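Side-chain contacts in DNA replication and repair protein RecF (Caldanaerobacter subterraneus subsp. tengcongensis, PDB 5Z69), which is a DNA repair and recombination mediator of the RecFOR pathway, an ABC-type ATPase that binds ATP and probably single-stranded DNA: residues 13-16 with 20-23; 47-52 with 75-80; 255-260 with 267-272; 196-201 with 244-249. One frame throughout, in Å; residues are numbered along the deposited sequence.

Interaction 1: 13-16 with 20-23; sequences IFVD and NLKK. With AGS (phosphothiophosphoric acid-adenylate ester), chain C.
Asp16 and Lys23 lie side by side and point the same way, yet their charged ends stop short of a salt bridge: Asp16 OD2 and Lys23 NZ are 4.0 Å apart. A water spans the gap, donating to Asp16 OD1 at 2.8 Å and accepting from Lys23 NZ at 2.6 Å. The other carboxylate oxygen, OD2, is hydrogen-bonded to the hydroxyl of Tyr74, which helps to fix the rotation of the group. With an alanine at Asp16, the bridging water and the ammonium group of Lys23 would probably be left without their acidic mate, and the Tyr74 hydroxyl would lose a partner. Backbone polar contact comes from the CA-H of Lys23, directed at the carbonyl of Val15, with CA and O 3.3 Å apart and an angle of 156° at the hydrogen. Residues 17-23 form the loop of a beta-hairpin, joining strand 9-16 to its antiparallel neighbour 24-27, so 20-23 folds back beside the strand it has just left. The apolar contacts fall on two sides of that strand. On one, Lys23 has CG anti to its own amide nitrogen (chi1 -162°) and an extended chain beyond; CG comes obliquely to Phe14 CZ at 3.8 Å, and CE reaches the edge of the ring in its plane. On the other, Val15 CG2 meets Leu21 CD2 at 4.1 Å, beside helix 43-55. Contact with the nucleotide is made by Asn20, whose CB lies 3.5 Å from O4' of the AGS ribose, while its amide group is hydrogen-bonded to Gln41 and Asn45.

Interaction 2: 47-52 with 75-80; sequences LEAIRL and FYVRGL
The ring of Phe75 receives a methyl group of Leu52 at one corner: Leu52 CD2 approaches CE1 of Phe75 obliquely at 3.8 Å, the two side chains coming from opposite directions. Phe18 meets the same ring edge-to-face, and Leu67 touches it as well. Phe75 points toward the helix, and its first torsion (chi1 74°) puts CG between its own backbone N and carbonyl carbon. Two residues on, Val77 points the same way. Its CG2 packs against Leu52 CD2 at 3.8 Å, so that one leucine methyl serves both strand residues. The second branch, CG1, reaches the backbone of the helix instead, lying 4.0 Å from Ala49 O. The CA atoms nearest each other are those of Ala49 and Val77, 7.0 Å apart, and the small side chain of Ala49 is consistent with strand and helix axes that pass 8.9 Å apart at 68°. Phe93 of strand 86-96 touches Leu52 too, and Ile13 of strand 9-16 touches Val77. All four residues of the contact are buried, and their side chains are apolar. Helix 43-55, which starts in the predicted ATP-binding P-loop, thus lies across the antiparallel sheet, an arrangement characteristic of ABC-type ATPase heads.

Interaction 3: 255-260 with 267-272; sequences TKSLTL and TQVGPH
Gln268 leaves its backbone facing the break between two helices, and its CB already touches Leu260, 3.9 Å from CD2. The next carbon, CG of Gln268, touches two residues of the other segment: it lies 3.7 Å from Leu260 CD2 and equally far from Ser257 OG. At this point the chain bends (chi2 84°), which carries the amide away from the leucine. At the tip, OE1 of Gln268 accepts a hydrogen bond of 3.0 Å from a water that is also bonded to Ser257 OG, and it takes another from Lys277 NZ of the second subunit. The serine hydroxyl holds a further water, which in turn accepts from Val269 N at 3.1 Å. Ser257 thus links to both neighbouring residues of the loop through solvent, while its CB packs on Val269 CG2 at 4.1 Å. Within the loop, His272 NE2 donates to Thr267 O at 2.6 Å, the acceptor close to the plane of the imidazole, a bond that closes 267-272 back on itself. The arrangement is that of a loop packed through water bridges against the turn between helices 243-256 and 258-264, at the dimer interface of RecF and away from the nucleotide site.

Interaction 4: 196-201 with 244-249; sequences YGARII and NLIREK
Helices 196-201 and 244-249 run roughly antiparallel, their short axes 8.5 Å apart and inclined at 130°, with the CA atoms of Ala198 and Arg247 only 5.4 Å from each other. That closeness rests on Ala198. Its methyl sits directly against the facing helix, with CB 3.9 Å from the backbone nitrogen of Arg247 and equally far from CG2 of Ile246. Ile246 is the main apolar partner on the other side: its CG2 branch, anti to the backbone N, is wedged between Ala198 CB and the end of Ile201, whose CD1 lies 3.8 Å away. Ile201 and Ile246 meet at an angle rather than lying alongside each other, and one turn of 196-201 separates the two residues that close round the CG2 methyl. Toward the exposed side, Arg247 brings its CB to 4.3 Å from Ala198 CB, and its extended chain then runs out to a salt bridge with Glu195, a residue outside both segments, just before 196-201. Glu195 also faces Arg199, though that ion pair is long and weak. Arg199 NH2 in turn stands 3.1 Å above the plane of the Tyr196 ring, over its centre. On its far side helix 186-222 is covered by helix 153-177, which Tyr196 and Ile200 touch, while Ile201 reaches the loops at Ser234 and Glu274; helix 243-256 faces outward to the second subunit, where Leu245 packs on Gln268 of that chain.

From the N terminus, interaction 1 closes first, across the short loop after strand 9-16. Interaction 2 follows, closing the longer excursion from helix 43-55 to strand 74-83. The two touch: strands 9-16 and 74-83 are neighbours in one sheet, and the backbone of Phe14 is probably hydrogen-bonded to Arg78. On the opposite side of the chain's centre, interaction 4 spans 42 residues to pair helices 186-222 and 243-256, and interaction 3 then closes round helix 258-264, from the end of helix 243-256 to the loop before strand 275-280. Pro271 packs on Gly197 and Ile200, joining that pair. All four are in series, none nested or crossing. Interactions 1 and 2 belong to the nucleotide-binding head; 3 and 4, nearest atoms about 18 Å or more away, meet the second subunit.

Interaction 1: 13-16 with 20-23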
# COMPACT_ATOMS: atom_id res chain seq x y z
N ILE A 13 24.24 -30.90 -20.65
CA ILE A 13 23.06 -30.39 -21.32
C ILE A 13 23.29 -30.52 -22.82
O ILE A 13 24.43 -30.40 -23.31
CB ILE A 13 22.76 -28.92 -20.94
CG1 ILE A 13 21.33 -28.53 -21.33
CG2 ILE A 13 23.77 -27.97 -21.60
CD1 ILE A 13 20.87 -27.14 -20.74
N PHE A 14 22.21 -30.75 -23.54
CA PHE A 14 22.27 -30.82 -25.00
C PHE A 14 21.35 -29.74 -25.55
O PHE A 14 20.18 -29.71 -25.17
CB PHE A 14 21.84 -32.18 -25.52
CG PHE A 14 21.94 -32.31 -27.02
CD1 PHE A 14 23.16 -32.58 -27.63
CD2 PHE A 14 20.81 -32.15 -27.83
CE1 PHE A 14 23.27 -32.68 -29.02
CE2 PHE A 14 20.90 -32.25 -29.23
CZ PHE A 14 22.12 -32.51 -29.82
N VAL A 15 21.86 -28.86 -26.41
CA VAL A 15 21.03 -27.81 -26.98
C VAL A 15 20.96 -27.90 -28.50
O VAL A 15 21.97 -28.02 -29.18
CB VAL A 15 21.54 -26.41 -26.56
CG1 VAL A 15 21.26 -26.18 -25.07
CG2 VAL A 15 23.04 -26.26 -26.85
N ASP A 16 19.75 -27.84 -29.03
CA ASP A 16 19.50 -28.00 -30.45
C ASP A 16 18.60 -26.86 -30.95
O ASP A 16 17.46 -26.74 -30.50
CB ASP A 16 18.87 -29.38 -30.71
CG ASP A 16 18.64 -29.67 -32.19
OD1 ASP A 16 19.18 -28.92 -33.05
OD2 ASP A 16 17.92 -30.65 -32.48
N ASN A 20 21.15 -18.68 -30.45
CA ASN A 20 22.29 -18.70 -31.34
C ASN A 20 23.23 -19.86 -31.03
O ASN A 20 24.30 -19.96 -31.61
CB ASN A 20 23.07 -17.36 -31.24
CG ASN A 20 23.99 -17.30 -30.02
OD1 ASN A 20 23.62 -17.74 -28.92
ND2 ASN A 20 25.19 -16.79 -30.22
N LEU A 21 22.88 -20.72 -30.07
CA LEU A 21 23.82 -21.80 -29.69
C LEU A 21 23.88 -22.87 -30.78
O LEU A 21 22.82 -23.24 -31.34
CB LEU A 21 23.38 -22.41 -28.34
CG LEU A 21 23.85 -21.80 -27.01
CD1 LEU A 21 23.59 -20.41 -27.09
CD2 LEU A 21 23.05 -22.32 -25.84
N LYS A 22 25.08 -23.34 -31.12
CA LYS A 22 25.18 -24.43 -32.06
C LYS A 22 24.72 -25.74 -31.41
O LYS A 22 24.57 -25.81 -30.18
CB LYS A 22 26.60 -24.53 -32.58
CG LYS A 22 27.16 -23.24 -33.15
CD LYS A 22 26.45 -22.90 -34.44
CE LYS A 22 27.09 -21.70 -35.18
NZ LYS A 22 26.62 -20.39 -34.69
N LYS A 23 24.42 -26.73 -32.25
CA LYS A 23 23.92 -28.02 -31.81
C LYS A 23 25.03 -28.78 -31.10
O LYS A 23 25.96 -29.27 -31.73
CB LYS A 23 23.40 -28.81 -33.01
CG LYS A 23 22.48 -29.96 -32.67
CD LYS A 23 22.05 -30.66 -33.97
CE LYS A 23 21.38 -31.98 -33.69
NZ LYS A 23 20.60 -32.48 -34.88
PG AGS C . 25.25 -11.85 -21.40
S1G AGS C . 26.30 -12.67 -19.97
O2G AGS C . 25.95 -10.52 -21.85
O3G AGS C . 23.86 -11.49 -20.79
PB AGS C . 25.76 -12.65 -24.06
O1B AGS C . 26.75 -13.72 -24.38
O2B AGS C . 26.41 -11.26 -24.08
O3B AGS C . 25.08 -12.86 -22.61
PA AGS C . 23.50 -13.68 -25.37
O1A AGS C . 23.92 -14.99 -24.70
O2A AGS C . 22.24 -13.01 -24.91
O3A AGS C . 24.68 -12.62 -25.23
O5' AGS C . 23.43 -13.88 -26.91
C5' AGS C . 22.35 -13.37 -27.63
C4' AGS C . 22.81 -13.34 -29.05
O4' AGS C . 22.10 -14.36 -29.79
C3' AGS C . 22.55 -12.02 -29.76
O3' AGS C . 23.59 -11.75 -30.70
C2' AGS C . 21.18 -12.26 -30.39
O2' AGS C . 20.99 -11.49 -31.58
C1' AGS C . 21.22 -13.75 -30.72
N9 AGS C . 19.93 -14.41 -30.64
C8 AGS C . 18.92 -14.18 -29.74
N7 AGS C . 17.86 -14.91 -29.93
C5 AGS C . 18.18 -15.69 -31.03
C6 AGS C . 17.47 -16.67 -31.75
N6 AGS C . 16.23 -17.07 -31.43
N1 AGS C . 18.07 -17.23 -32.82
C2 AGS C . 19.31 -16.84 -33.14
N3 AGS C . 20.08 -15.92 -32.54
C4 AGS C . 19.45 -15.39 -31.49
O HOH W 1 19.15 -30.40 -35.46

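Interaction 2: 47-52 with 75-80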
# COMPACT_ATOMS: atom_id res chain seq x y z
N LEU A 47 22.76 -20.03 -20.05
CA LEU A 47 22.11 -19.97 -18.74
C LEU A 47 20.59 -20.04 -18.88
O LEU A 47 19.91 -20.71 -18.08
CB LEU A 47 22.51 -18.69 -18.00
CG LEU A 47 23.60 -18.86 -16.93
CD1 LEU A 47 24.73 -19.70 -17.45
CD2 LEU A 47 24.12 -17.54 -16.45
N GLU A 48 20.06 -19.37 -19.90
CA GLU A 48 18.64 -19.43 -20.17
C GLU A 48 18.21 -20.87 -20.48
O GLU A 48 17.15 -21.31 -20.06
CB GLU A 48 18.27 -18.49 -21.32
CG GLU A 48 16.78 -18.42 -21.68
CD GLU A 48 16.50 -17.42 -22.82
OE1 GLU A 48 15.64 -16.52 -22.64
OE2 GLU A 48 17.16 -17.52 -23.87
N ALA A 49 19.04 -21.59 -21.22
CA ALA A 49 18.74 -22.99 -21.53
C ALA A 49 18.78 -23.84 -20.25
O ALA A 49 17.93 -24.71 -20.05
CB ALA A 49 19.72 -23.53 -22.57
N ILE A 50 19.75 -23.59 -19.39
CA ILE A 50 19.82 -24.34 -18.13
C ILE A 50 18.65 -24.01 -17.22
O ILE A 50 18.02 -24.92 -16.67
CB ILE A 50 21.14 -24.06 -17.41
CG1 ILE A 50 22.29 -24.55 -18.28
CG2 ILE A 50 21.15 -24.77 -16.06
CD1 ILE A 50 23.63 -23.95 -17.95
N ARG A 51 18.32 -22.73 -17.07
CA ARG A 51 17.20 -22.30 -16.22
C ARG A 51 15.84 -22.78 -16.74
O ARG A 51 14.90 -22.99 -15.96
CB ARG A 51 17.22 -20.78 -16.09
CG ARG A 51 16.10 -20.19 -15.26
CD ARG A 51 16.17 -20.57 -13.79
NE ARG A 51 15.21 -19.78 -13.01
CZ ARG A 51 14.82 -20.04 -11.77
NH1 ARG A 51 15.32 -21.08 -11.10
NH2 ARG A 51 13.93 -19.24 -11.18
N LEU A 52 15.74 -22.97 -18.05
CA LEU A 52 14.55 -23.53 -18.67
C LEU A 52 14.16 -24.90 -18.09
O LEU A 52 12.97 -25.22 -17.94
CB LEU A 52 14.77 -23.66 -20.19
CG LEU A 52 13.69 -24.37 -21.01
CD1 LEU A 52 12.54 -23.38 -21.27
CD2 LEU A 52 14.26 -24.91 -22.34
N PHE A 75 12.99 -25.73 -31.04
CA PHE A 75 14.22 -25.95 -30.29
C PHE A 75 14.04 -27.13 -29.35
O PHE A 75 12.92 -27.56 -29.05
CB PHE A 75 14.66 -24.70 -29.53
CG PHE A 75 13.84 -24.39 -28.29
CD1 PHE A 75 14.02 -25.10 -27.10
CD2 PHE A 75 12.93 -23.35 -28.29
CE1 PHE A 75 13.28 -24.79 -25.96
CE2 PHE A 75 12.16 -23.03 -27.16
CZ PHE A 75 12.34 -23.74 -25.98
N TYR A 76 15.16 -27.64 -28.87
CA TYR A 76 15.13 -28.79 -28.02
C TYR A 76 16.26 -28.70 -27.02
O TYR A 76 17.41 -28.43 -27.40
CB TYR A 76 15.24 -30.06 -28.86
CG TYR A 76 15.43 -31.35 -28.07
CD1 TYR A 76 14.37 -31.95 -27.42
CD2 TYR A 76 16.67 -31.95 -27.98
CE1 TYR A 76 14.53 -33.15 -26.72
CE2 TYR A 76 16.85 -33.16 -27.28
CZ TYR A 76 15.76 -33.75 -26.67
OH TYR A 76 15.89 -34.91 -25.94
N VAL A 77 15.94 -28.92 -25.75
CA VAL A 77 16.96 -28.92 -24.71
C VAL A 77 16.81 -30.19 -23.88
O VAL A 77 15.69 -30.54 -23.48
CB VAL A 77 16.86 -27.68 -23.80
CG1 VAL A 77 17.95 -27.70 -22.72
CG2 VAL A 77 16.98 -26.39 -24.61
N ARG A 78 17.94 -30.86 -23.62
CA ARG A 78 17.94 -32.05 -22.76
C ARG A 78 19.04 -31.96 -21.73
O ARG A 78 20.21 -31.75 -22.04
CB ARG A 78 18.15 -33.37 -23.53
CG ARG A 78 18.44 -34.53 -22.54
CD ARG A 78 19.27 -35.69 -23.15
NE ARG A 78 18.73 -35.96 -24.45
CZ ARG A 78 19.40 -36.07 -25.59
NH1 ARG A 78 20.73 -36.01 -25.66
NH2 ARG A 78 18.69 -36.25 -26.68
N GLY A 79 18.64 -32.10 -20.47
CA GLY A 79 19.58 -32.07 -19.36
C GLY A 79 19.57 -33.41 -18.65
O GLY A 79 18.51 -34.05 -18.52
N LEU A 80 20.73 -33.82 -18.17
CA LEU A 80 20.82 -34.98 -17.28
C LEU A 80 21.23 -34.44 -15.91
O LEU A 80 22.24 -33.78 -15.77
CB LEU A 80 21.82 -36.02 -17.80
CG LEU A 80 21.59 -36.63 -19.21
CD1 LEU A 80 22.70 -37.62 -19.61
CD2 LEU A 80 20.24 -37.31 -19.35

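Interaction 3: 255-260 with 267-272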
# COMPACT_ATOMS: atom_id res chain seq x y z
N THR A 255 -18.03 -8.03 -4.00
CA THR A 255 -19.41 -7.59 -4.15
C THR A 255 -19.50 -6.07 -4.32
O THR A 255 -20.21 -5.58 -5.19
CB THR A 255 -20.27 -8.02 -2.94
OG1 THR A 255 -20.16 -9.44 -2.77
CG2 THR A 255 -21.74 -7.66 -3.17
N LYS A 256 -18.74 -5.34 -3.51
CA LYS A 256 -18.72 -3.88 -3.58
C LYS A 256 -18.03 -3.35 -4.83
O LYS A 256 -18.09 -2.15 -5.12
CB LYS A 256 -18.04 -3.30 -2.34
CG LYS A 256 -18.87 -3.44 -1.07
CD LYS A 256 -18.00 -3.49 0.18
N SER A 257 -17.39 -4.24 -5.59
CA SER A 257 -16.56 -3.82 -6.71
C SER A 257 -17.30 -3.91 -8.04
O SER A 257 -16.76 -3.55 -9.09
CB SER A 257 -15.28 -4.67 -6.75
OG SER A 257 -14.34 -4.13 -7.65
N LEU A 258 -18.53 -4.39 -7.99
CA LEU A 258 -19.24 -4.84 -9.18
C LEU A 258 -19.35 -3.75 -10.26
O LEU A 258 -19.06 -4.00 -11.43
CB LEU A 258 -20.62 -5.37 -8.79
CG LEU A 258 -21.51 -6.02 -9.85
CD1 LEU A 258 -22.39 -7.07 -9.21
CD2 LEU A 258 -22.39 -5.00 -10.54
N THR A 259 -19.78 -2.56 -9.87
CA THR A 259 -19.94 -1.46 -10.82
C THR A 259 -18.61 -1.08 -11.43
O THR A 259 -18.49 -0.93 -12.64
CB THR A 259 -20.56 -0.22 -10.16
OG1 THR A 259 -21.86 -0.56 -9.67
CG2 THR A 259 -20.66 0.94 -11.16
N LEU A 260 -17.61 -0.93 -10.58
CA LEU A 260 -16.27 -0.62 -11.05
C LEU A 260 -15.76 -1.67 -12.03
O LEU A 260 -15.17 -1.34 -13.07
CB LEU A 260 -15.29 -0.50 -9.88
CG LEU A 260 -13.86 -0.25 -10.34
CD1 LEU A 260 -13.59 1.25 -10.47
CD2 LEU A 260 -12.86 -0.91 -9.41
N THR A 267 -11.08 -7.24 -12.75
CA THR A 267 -11.38 -7.51 -11.35
C THR A 267 -10.35 -6.81 -10.49
O THR A 267 -9.19 -7.21 -10.50
CB THR A 267 -11.35 -9.04 -11.04
OG1 THR A 267 -12.30 -9.71 -11.86
CG2 THR A 267 -11.68 -9.31 -9.57
N GLN A 268 -10.73 -5.75 -9.76
CA GLN A 268 -9.70 -5.03 -8.98
C GLN A 268 -9.40 -5.71 -7.64
O GLN A 268 -8.39 -5.39 -7.00
CB GLN A 268 -10.10 -3.54 -8.77
CG GLN A 268 -10.74 -3.23 -7.46
CD GLN A 268 -9.78 -2.97 -6.29
OE1 GLN A 268 -10.18 -3.15 -5.16
NE2 GLN A 268 -8.55 -2.58 -6.56
N VAL A 269 -10.23 -6.66 -7.23
CA VAL A 269 -10.03 -7.31 -5.94
C VAL A 269 -9.33 -8.68 -6.05
O VAL A 269 -9.84 -9.59 -6.69
CB VAL A 269 -11.36 -7.54 -5.20
CG1 VAL A 269 -11.13 -8.39 -3.98
CG2 VAL A 269 -12.00 -6.19 -4.79
N GLY A 270 -8.20 -8.84 -5.39
CA GLY A 270 -7.62 -10.17 -5.26
C GLY A 270 -6.10 -10.19 -5.26
O GLY A 270 -5.47 -9.13 -5.43
N PRO A 271 -5.51 -11.39 -5.09
CA PRO A 271 -4.07 -11.62 -5.11
C PRO A 271 -3.35 -11.02 -6.31
O PRO A 271 -2.18 -10.67 -6.19
CB PRO A 271 -3.96 -13.16 -5.14
CG PRO A 271 -5.16 -13.64 -4.44
CD PRO A 271 -6.25 -12.57 -4.60
N HIS A 272 -4.04 -10.88 -7.44
CA HIS A 272 -3.41 -10.40 -8.67
C HIS A 272 -3.21 -8.89 -8.70
O HIS A 272 -2.72 -8.35 -9.70
CB HIS A 272 -4.22 -10.83 -9.89
CG HIS A 272 -5.61 -10.25 -9.91
ND1 HIS A 272 -6.60 -10.69 -9.06
CD2 HIS A 272 -6.15 -9.26 -10.65
CE1 HIS A 272 -7.70 -10.00 -9.29
NE2 HIS A 272 -7.46 -9.13 -10.25
O HOH W 2 -13.17 -6.76 -8.08
O HOH W 3 -13.07 -2.43 -5.70

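Interaction 4: 196-201 with 244-249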
# COMPACT_ATOMS: atom_id res chain seq x y z
N TYR A 196 -10.05 -19.23 -2.84
CA TYR A 196 -8.70 -19.47 -3.35
C TYR A 196 -7.80 -18.29 -3.05
O TYR A 196 -6.63 -18.47 -2.72
CB TYR A 196 -8.74 -19.76 -4.85
CG TYR A 196 -9.07 -21.21 -5.15
CD1 TYR A 196 -8.08 -22.11 -5.49
CD2 TYR A 196 -10.38 -21.67 -5.05
CE1 TYR A 196 -8.38 -23.44 -5.75
CE2 TYR A 196 -10.69 -22.98 -5.30
CZ TYR A 196 -9.69 -23.86 -5.66
OH TYR A 196 -10.01 -25.17 -5.91
N GLY A 197 -8.35 -17.08 -3.13
CA GLY A 197 -7.59 -15.89 -2.77
C GLY A 197 -7.10 -15.91 -1.34
O GLY A 197 -5.98 -15.49 -1.04
N ALA A 198 -7.93 -16.41 -0.43
CA ALA A 198 -7.55 -16.47 0.97
C ALA A 198 -6.40 -17.47 1.19
O ALA A 198 -5.43 -17.19 1.91
CB ALA A 198 -8.78 -16.84 1.85
N ARG A 199 -6.50 -18.64 0.58
CA ARG A 199 -5.40 -19.60 0.69
C ARG A 199 -4.08 -19.02 0.18
O ARG A 199 -3.03 -19.21 0.78
CB ARG A 199 -5.74 -20.87 -0.05
CG ARG A 199 -6.76 -21.69 0.68
CD ARG A 199 -6.59 -23.15 0.33
NE ARG A 199 -7.02 -23.41 -1.03
CZ ARG A 199 -8.26 -23.74 -1.36
NH1 ARG A 199 -9.18 -23.82 -0.41
NH2 ARG A 199 -8.58 -23.97 -2.63
N ILE A 200 -4.16 -18.27 -0.91
CA ILE A 200 -2.98 -17.68 -1.52
C ILE A 200 -2.38 -16.59 -0.63
O ILE A 200 -1.16 -16.53 -0.43
CB ILE A 200 -3.35 -17.14 -2.92
CG1 ILE A 200 -3.36 -18.29 -3.94
CG2 ILE A 200 -2.41 -16.02 -3.37
CD1 ILE A 200 -4.25 -18.01 -5.15
N ILE A 201 -3.23 -15.72 -0.09
CA ILE A 201 -2.77 -14.69 0.82
C ILE A 201 -2.06 -15.33 2.01
O ILE A 201 -0.97 -14.90 2.41
CB ILE A 201 -3.93 -13.80 1.30
CG1 ILE A 201 -4.32 -12.83 0.19
CG2 ILE A 201 -3.56 -13.04 2.59
CD1 ILE A 201 -5.72 -12.28 0.31
N ASN A 244 -10.72 -17.73 7.57
CA ASN A 244 -12.14 -17.40 7.54
C ASN A 244 -12.40 -15.91 7.32
O ASN A 244 -13.17 -15.51 6.45
CB ASN A 244 -12.79 -17.84 8.85
CG ASN A 244 -14.13 -18.47 8.64
OD1 ASN A 244 -14.39 -19.04 7.58
ND2 ASN A 244 -15.00 -18.38 9.65
N LEU A 245 -11.73 -15.10 8.14
CA LEU A 245 -11.88 -13.65 8.10
C LEU A 245 -11.49 -13.09 6.74
O LEU A 245 -12.21 -12.26 6.17
CB LEU A 245 -11.03 -13.01 9.21
CG LEU A 245 -11.14 -11.51 9.50
CD1 LEU A 245 -12.54 -11.13 9.94
CD2 LEU A 245 -10.13 -11.13 10.57
N ILE A 246 -10.36 -13.56 6.21
CA ILE A 246 -9.85 -13.09 4.92
C ILE A 246 -10.81 -13.43 3.80
O ILE A 246 -11.07 -12.62 2.91
CB ILE A 246 -8.47 -13.68 4.61
CG1 ILE A 246 -7.45 -13.19 5.64
CG2 ILE A 246 -8.04 -13.30 3.20
CD1 ILE A 246 -6.27 -14.14 5.80
N ARG A 247 -11.35 -14.64 3.85
CA ARG A 247 -12.35 -15.05 2.88
C ARG A 247 -13.53 -14.08 2.85
O ARG A 247 -13.96 -13.62 1.79
CB ARG A 247 -12.84 -16.44 3.21
CG ARG A 247 -13.47 -17.18 2.08
CD ARG A 247 -13.44 -18.67 2.36
NE ARG A 247 -14.40 -19.39 1.53
CZ ARG A 247 -14.52 -20.71 1.50
NH1 ARG A 247 -15.42 -21.29 0.71
NH2 ARG A 247 -13.73 -21.47 2.25
N GLU A 248 -14.06 -13.76 4.02
CA GLU A 248 -15.22 -12.88 4.11
C GLU A 248 -14.91 -11.48 3.60
O GLU A 248 -15.70 -10.89 2.87
CB GLU A 248 -15.74 -12.81 5.55
CG GLU A 248 -17.15 -13.35 5.72
CD GLU A 248 -18.13 -12.77 4.71
OE1 GLU A 248 -18.41 -13.45 3.70
OE2 GLU A 248 -18.63 -11.65 4.94
N LYS A 249 -13.75 -10.96 3.96
CA LYS A 249 -13.35 -9.63 3.49
C LYS A 249 -13.22 -9.59 1.97
O LYS A 249 -13.72 -8.66 1.33
CB LYS A 249 -12.05 -9.19 4.17
CG LYS A 249 -12.21 -8.96 5.69
CD LYS A 249 -11.04 -8.20 6.33
CE LYS A 249 -11.34 -6.70 6.46
NZ LYS A 249 -10.18 -5.83 6.03